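Local structure of putative alpha-L-fucosidase (Bacteroides thetaiotaomicron, 3EYP) at residues 377-382 with 454-459; 280-285 with 422-427. The protein probably hydrolyses alpha-L-fucosidic linkages as a member of glycoside hydrolase family 29, its barrel domain followed by an F5/8 type C domain. One frame throughout, in Å; residues are numbered along the deposited sequence.

Contacts 1 and 2 are successive layers of one structure, joined through strand 423-432. Contact 2 joins the helix 275-283 of the barrel domain to strand 423-432 of the F5/8 type C domain; contact 1 lies one strand further on, where 377-382 meets the chain as it leaves the last strand. Their centres are about 12 Å apart. Probable backbone hydrogen bonds between neighbouring strands tie them together, Val425 N lying 2.7 Å from Leu381 O and Leu427 N 3.1 Å from Asp379 O. A bound glycerol, probably from the crystallisation liquor, is gripped in contact 2 and lies about 4 Å from the side chain of Met382 in contact 1.

Contact 1: residues 377-382 with 454-459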
loop_
_atom_site.group_PDB
_atom_site.type_symbol
_atom_site.label_atom_id
_atom_site.label_comp_id
_atom_site.label_asym_id
_atom_site.label_seq_id
_atom_site.Cartn_x
_atom_site.Cartn_y
_atom_site.Cartn_z
ATOM N N GLU A 377 -20.403 19.013 -13.948
ATOM C CA GLU A 377 -19.859 17.935 -14.788
ATOM C C GLU A 377 -18.778 17.149 -14.013
ATOM O O GLU A 377 -17.805 17.712 -13.487
ATOM C CB GLU A 377 -19.273 18.469 -16.083
ATOM C CG GLU A 377 -19.028 17.393 -17.096
ATOM C CD GLU A 377 -18.170 17.848 -18.289
ATOM O OE1 GLU A 377 -17.496 18.906 -18.205
ATOM O OE2 GLU A 377 -18.177 17.116 -19.306
ATOM N N PHE A 378 -18.983 15.843 -13.927
ATOM C CA PHE A 378 -17.988 14.968 -13.242
ATOM C C PHE A 378 -17.760 13.638 -13.940
ATOM O O PHE A 378 -18.610 13.128 -14.656
ATOM C CB PHE A 378 -18.329 14.779 -11.755
ATOM C CG PHE A 378 -19.597 13.980 -11.507
ATOM C CD1 PHE A 378 -19.537 12.627 -11.241
ATOM C CD2 PHE A 378 -20.839 14.605 -11.529
ATOM C CE1 PHE A 378 -20.703 11.884 -11.018
ATOM C CE2 PHE A 378 -22.007 13.885 -11.317
ATOM C CZ PHE A 378 -21.944 12.515 -11.061
ATOM N N ASP A 379 -16.594 13.069 -13.653
ATOM C CA ASP A 379 -16.163 11.814 -14.253
ATOM C C ASP A 379 -15.374 10.894 -13.280
ATOM O O ASP A 379 -14.646 10.021 -13.686
ATOM C CB ASP A 379 -15.318 12.101 -15.510
ATOM C CG ASP A 379 -14.027 12.886 -15.223
ATOM O OD1 ASP A 379 -13.713 13.188 -14.042
ATOM O OD2 ASP A 379 -13.310 13.236 -16.212
ATOM N N CYS A 380 -15.550 11.147 -12.000
ATOM C CA CYS A 380 -14.866 10.412 -10.921
ATOM C C CYS A 380 -15.643 10.647 -9.634
ATOM O O CYS A 380 -16.209 11.700 -9.453
ATOM C CB CYS A 380 -13.416 10.953 -10.763
ATOM S SG CYS A 380 -12.412 10.010 -9.611
ATOM N N LEU A 381 -15.691 9.640 -8.780
ATOM C CA LEU A 381 -16.257 9.758 -7.450
ATOM C C LEU A 381 -15.508 8.852 -6.476
ATOM O O LEU A 381 -14.788 7.912 -6.873
ATOM C CB LEU A 381 -17.763 9.463 -7.385
ATOM C CG LEU A 381 -18.245 8.091 -7.864
ATOM C CD1 LEU A 381 -18.101 7.030 -6.744
ATOM C CD2 LEU A 381 -19.665 8.145 -8.440
ATOM N N MET A 382 -15.671 9.211 -5.209
ATOM C CA MET A 382 -14.947 8.574 -4.091
ATOM C C MET A 382 -15.810 8.542 -2.837
ATOM O O MET A 382 -16.602 9.453 -2.546
ATOM C CB MET A 382 -13.681 9.375 -3.779
ATOM C CG MET A 382 -12.775 8.816 -2.628
ATOM S SD MET A 382 -11.084 9.616 -2.678
ATOM C CE MET A 382 -11.464 11.163 -1.945
ATOM N N TYR A 454 -16.005 14.375 -8.651
ATOM C CA TYR A 454 -14.840 15.146 -9.050
ATOM C C TYR A 454 -14.631 15.123 -10.554
ATOM O O TYR A 454 -15.200 14.316 -11.313
ATOM C CB TYR A 454 -13.584 14.597 -8.345
ATOM C CG TYR A 454 -13.756 14.296 -6.849
ATOM C CD1 TYR A 454 -13.423 15.248 -5.898
ATOM C CD2 TYR A 454 -14.238 13.066 -6.405
ATOM C CE1 TYR A 454 -13.589 15.026 -4.525
ATOM C CE2 TYR A 454 -14.430 12.815 -5.036
ATOM C CZ TYR A 454 -14.096 13.802 -4.094
ATOM O OH TYR A 454 -14.237 13.588 -2.745
ATOM N N LYS A 455 -13.774 16.032 -10.978
ATOM C CA LYS A 455 -13.399 16.078 -12.358
ATOM C C LYS A 455 -11.890 15.744 -12.436
ATOM O O LYS A 455 -11.048 16.379 -11.780
ATOM C CB LYS A 455 -13.731 17.462 -12.958
ATOM C CG LYS A 455 -13.303 17.645 -14.398
ATOM C CD LYS A 455 -13.900 16.703 -15.374
ATOM C CE LYS A 455 -12.984 16.563 -16.627
ATOM N NZ LYS A 455 -11.857 15.491 -16.487
ATOM N N GLN A 456 -11.590 14.715 -13.210
ATOM C CA GLN A 456 -10.218 14.183 -13.272
ATOM C C GLN A 456 -9.312 15.225 -13.896
ATOM O O GLN A 456 -9.695 15.887 -14.848
ATOM C CB GLN A 456 -10.135 12.887 -14.070
ATOM C CG GLN A 456 -10.731 11.710 -13.394
ATOM C CD GLN A 456 -10.730 10.505 -14.246
ATOM O OE1 GLN A 456 -9.657 10.034 -14.664
ATOM N NE2 GLN A 456 -11.928 9.951 -14.517
ATOM N N SER A 457 -8.114 15.327 -13.344
ATOM C CA SER A 457 -7.106 16.309 -13.776
ATOM C C SER A 457 -6.748 16.143 -15.229
ATOM O O SER A 457 -6.719 15.034 -15.765
ATOM C CB SER A 457 -5.814 16.249 -12.913
ATOM O OG SER A 457 -4.734 16.951 -13.519
ATOM N N PRO A 458 -6.450 17.263 -15.889
ATOM C CA PRO A 458 -5.964 17.133 -17.254
ATOM C C PRO A 458 -4.656 16.383 -17.337
ATOM O O PRO A 458 -4.296 15.838 -18.358
ATOM C CB PRO A 458 -5.761 18.586 -17.667
ATOM C CG PRO A 458 -6.711 19.317 -16.824
ATOM C CD PRO A 458 -6.698 18.658 -15.525
ATOM N N VAL A 459 -3.948 16.359 -16.225
ATOM C CA VAL A 459 -2.697 15.619 -16.159
ATOM C C VAL A 459 -2.918 14.225 -16.647
ATOM O O VAL A 459 -2.062 13.652 -17.242
ATOM C CB VAL A 459 -2.108 15.539 -14.713
ATOM C CG1 VAL A 459 -0.918 14.517 -14.701
ATOM C CG2 VAL A 459 -1.666 16.944 -14.230
#
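The ring of Tyr454 lies against Met382, its CE2 3.7 Å from Met382 CB, with its edge near Leu381 CA. This packing flanks a classic beta bulge in an antiparallel sheet of the F5/8 type C domain: Asp379 and Cys380 together face Tyr454, where the chain turns a corner between strands 375-378 and 380-385. Two backbone bonds fix the bulge, Asp379 N to Tyr454 O at 3.0 Å and Tyr454 N to Cys380 O at 2.8 Å. With CG between its own backbone N and carbonyl carbon (chi1 62°), the Asp379 carboxylate is directed at the departing chain and divides its two oxygens between neighbours. OD1 offers its syn lone pair to Gln456 N at 2.7 Å, while OD2 forms a salt bridge with Lys455 NZ, met on the syn side but 26° out of the carboxylate plane. That ammonium also donates to Gln456 O, a bond in the carbonyl plane, so the bent lysine chain folds back over its own segment. Were Asp379 an alanine, Gln456 N would probably lose its acceptor, and the Lys455 ammonium, left with Gln456 O but without this counter-charge, would be freer to swing away. Farther along, Ser457 reaches Glu321 and Thr322 of helix 306-323, anchoring the C-terminal tail to the helix whose Phe323 meets Tyr454 edge-to-face. The Gln456 side-chain amide bridges two parts of the fold: OE1 accepts from Trp279, and NE2 donates to Asp379 O at 2.8 Å, approaching from 46° above the carbonyl plane.

Contact 2: residues 280-285 with 422-427; sequences DIYCTS and KWIVRL. With GOL (glycerol), chain F.
Arg426 NH1 donates to Asp280 OD1 over 2.7 Å in a nearly straight bond (173°) that leaves the guanidinium at its edge. The carboxylate receives it on the anti side, and the two planes are turned 63° apart, which makes this a salt bridge formed through one hydrogen bond, not a flat, two-pronged one. Here the last turn of helix 275-283 in the barrel domain rests on strand 423-432 of the F5/8 type C domain, making a helix-on-sheet interface between the two domains. Its apolar middle is supplied by Ile424, whose two branches part company: CD1 reaches Tyr282 CE2 at 3.8 Å, whereas CG2 meets Cys283 SG at 3.9 Å. Cys283 points at the strand and also covers one face of the Arg426 guanidinium, its CB 3.5 Å above that plane and offset toward the rim. A water lies between the backbones, 2.6 Å from Cys283 O and 2.7 Å from Ile424 O, placed to link the two carbonyls. Beyond Ile424, O3 of the bound glycerol is held by two side chains, one from each segment: Tyr282 OH lies 2.8 Å away in a hydrogen bond, and Lys422 NZ donates to the same oxygen at 3.2 Å. Lys422 NZ also donates to glycerol O2, and O3 sits in the plane of the tyrosine ring, at its edge. The same ammonium forms a salt bridge with Glu384. Polar links thus flank an apolar centre, and the rotation of the guanidinium is probably restrained by its in-plane bond to Asp280, by Cys283 over one face and by a cation-pi contact with Trp279.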
loop_
_atom_site.group_PDB
_atom_site.type_symbol
_atom_site.label_atom_id
_atom_site.label_comp_id
_atom_site.label_asym_id
_atom_site.label_seq_id
_atom_site.Cartn_x
_atom_site.Cartn_y
_atom_site.Cartn_z
ATOM N N ASP A 280 -4.133 4.581 -13.164
ATOM C CA ASP A 280 -4.951 3.380 -13.204
ATOM C C ASP A 280 -4.631 2.523 -11.981
ATOM O O ASP A 280 -5.481 2.056 -11.256
ATOM C CB ASP A 280 -4.638 2.527 -14.431
ATOM C CG ASP A 280 -5.202 3.097 -15.702
ATOM O OD1 ASP A 280 -5.989 4.056 -15.610
ATOM O OD2 ASP A 280 -4.910 2.534 -16.794
ATOM N N ILE A 281 -3.352 2.314 -11.805
ATOM C CA ILE A 281 -2.871 1.532 -10.665
ATOM C C ILE A 281 -3.270 2.109 -9.321
ATOM O O ILE A 281 -3.769 1.395 -8.427
ATOM C CB ILE A 281 -1.327 1.315 -10.739
ATOM C CG1 ILE A 281 -1.026 0.343 -11.870
ATOM C CG2 ILE A 281 -0.778 0.786 -9.434
ATOM C CD1 ILE A 281 0.501 0.267 -12.287
ATOM N N TYR A 282 -3.089 3.411 -9.192
ATOM C CA TYR A 282 -3.504 4.128 -7.993
ATOM C C TYR A 282 -4.994 3.786 -7.708
ATOM O O TYR A 282 -5.421 3.496 -6.576
ATOM C CB TYR A 282 -3.330 5.655 -8.175
ATOM C CG TYR A 282 -3.737 6.477 -6.952
ATOM C CD1 TYR A 282 -2.846 6.719 -5.903
ATOM C CD2 TYR A 282 -5.033 6.988 -6.838
ATOM C CE1 TYR A 282 -3.245 7.433 -4.772
ATOM C CE2 TYR A 282 -5.443 7.704 -5.723
ATOM C CZ TYR A 282 -4.550 7.928 -4.702
ATOM O OH TYR A 282 -4.923 8.680 -3.630
ATOM N N CYS A 283 -5.790 3.813 -8.767
ATOM C CA CYS A 283 -7.255 3.633 -8.597
ATOM C C CYS A 283 -7.636 2.205 -8.252
ATOM O O CYS A 283 -8.637 1.931 -7.570
ATOM C CB CYS A 283 -8.005 4.127 -9.841
ATOM S SG CYS A 283 -8.074 5.949 -9.973
ATOM N N THR A 284 -6.788 1.297 -8.654
ATOM C CA THR A 284 -6.977 -0.143 -8.378
ATOM C C THR A 284 -6.173 -0.651 -7.222
ATOM O O THR A 284 -6.090 -1.842 -7.009
ATOM C CB THR A 284 -6.742 -1.038 -9.647
ATOM O OG1 THR A 284 -5.370 -0.914 -10.067
ATOM C CG2 THR A 284 -7.654 -0.606 -10.754
ATOM N N SER A 285 -5.692 0.288 -6.411
ATOM C CA SER A 285 -5.018 -0.017 -5.144
ATOM C C SER A 285 -5.516 0.871 -4.031
ATOM O O SER A 285 -6.358 0.491 -3.227
ATOM C CB SER A 285 -3.457 0.133 -5.260
ATOM O OG SER A 285 -3.094 1.419 -5.779
ATOM N N LYS A 422 -11.217 3.528 1.301
ATOM C CA LYS A 422 -11.409 4.413 0.151
ATOM C C LYS A 422 -11.810 3.542 -1.028
ATOM O O LYS A 422 -11.308 2.435 -1.186
ATOM C CB LYS A 422 -10.121 5.161 -0.192
ATOM C CG LYS A 422 -10.307 6.286 -1.220
ATOM C CD LYS A 422 -8.903 6.880 -1.654
ATOM C CE LYS A 422 -8.155 7.339 -0.489
ATOM N NZ LYS A 422 -8.466 8.765 -0.085
ATOM N N TRP A 423 -12.794 4.035 -1.784
ATOM C CA TRP A 423 -13.162 3.413 -3.026
ATOM C C TRP A 423 -13.363 4.510 -4.044
ATOM O O TRP A 423 -14.128 5.466 -3.806
ATOM C CB TRP A 423 -14.410 2.508 -2.908
ATOM C CG TRP A 423 -14.336 1.439 -3.927
ATOM C CD1 TRP A 423 -14.655 1.545 -5.237
ATOM C CD2 TRP A 423 -13.770 0.163 -3.744
ATOM N NE1 TRP A 423 -14.381 0.357 -5.900
ATOM C CE2 TRP A 423 -13.823 -0.507 -4.992
ATOM C CE3 TRP A 423 -13.218 -0.496 -2.656
ATOM C CZ2 TRP A 423 -13.338 -1.783 -5.163
ATOM C CZ3 TRP A 423 -12.774 -1.841 -2.835
ATOM C CH2 TRP A 423 -12.807 -2.425 -4.070
ATOM N N ILE A 424 -12.620 4.407 -5.142
ATOM C CA ILE A 424 -12.751 5.388 -6.244
ATOM C C ILE A 424 -13.434 4.746 -7.408
ATOM O O ILE A 424 -13.193 3.575 -7.718
ATOM C CB ILE A 424 -11.342 5.888 -6.705
ATOM C CG1 ILE A 424 -10.650 6.679 -5.561
ATOM C CG2 ILE A 424 -11.435 6.679 -8.069
ATOM C CD1 ILE A 424 -9.145 6.932 -5.790
ATOM N N VAL A 425 -14.287 5.506 -8.065
ATOM C CA VAL A 425 -14.875 5.054 -9.317
ATOM C C VAL A 425 -14.628 6.117 -10.375
ATOM O O VAL A 425 -14.730 7.318 -10.108
ATOM C CB VAL A 425 -16.398 4.751 -9.172
ATOM C CG1 VAL A 425 -17.052 4.646 -10.579
ATOM C CG2 VAL A 425 -16.580 3.446 -8.368
ATOM N N ARG A 426 -14.189 5.660 -11.530
ATOM C CA ARG A 426 -14.053 6.515 -12.687
ATOM C C ARG A 426 -15.149 6.135 -13.686
ATOM O O ARG A 426 -15.540 4.962 -13.804
ATOM C CB ARG A 426 -12.681 6.357 -13.349
ATOM C CG ARG A 426 -11.506 6.822 -12.518
ATOM C CD ARG A 426 -10.259 6.545 -13.239
ATOM N NE ARG A 426 -9.981 5.130 -13.095
ATOM C CZ ARG A 426 -8.933 4.529 -13.628
ATOM N NH1 ARG A 426 -8.062 5.256 -14.323
ATOM N NH2 ARG A 426 -8.752 3.223 -13.423
ATOM N N LEU A 427 -15.614 7.142 -14.399
ATOM C CA LEU A 427 -16.854 7.036 -15.165
ATOM C C LEU A 427 -16.842 8.002 -16.304
ATOM O O LEU A 427 -16.227 9.063 -16.222
ATOM C CB LEU A 427 -18.058 7.356 -14.261
ATOM C CG LEU A 427 -18.085 8.689 -13.472
ATOM C CD1 LEU A 427 -19.316 9.560 -13.862
ATOM C CD2 LEU A 427 -18.016 8.477 -11.973
HETATM C C1 GOL F . -6.688 13.093 -1.921
HETATM O O1 GOL F . -5.283 12.993 -1.856
HETATM C C2 GOL F . -7.225 11.697 -1.718
HETATM O O2 GOL F . -6.449 11.052 -0.712
HETATM C C3 GOL F . -7.059 10.997 -3.052
HETATM O O3 GOL F . -7.490 9.665 -2.956
HETATM O O HOH W 1 -11.036 2.174 -8.525
#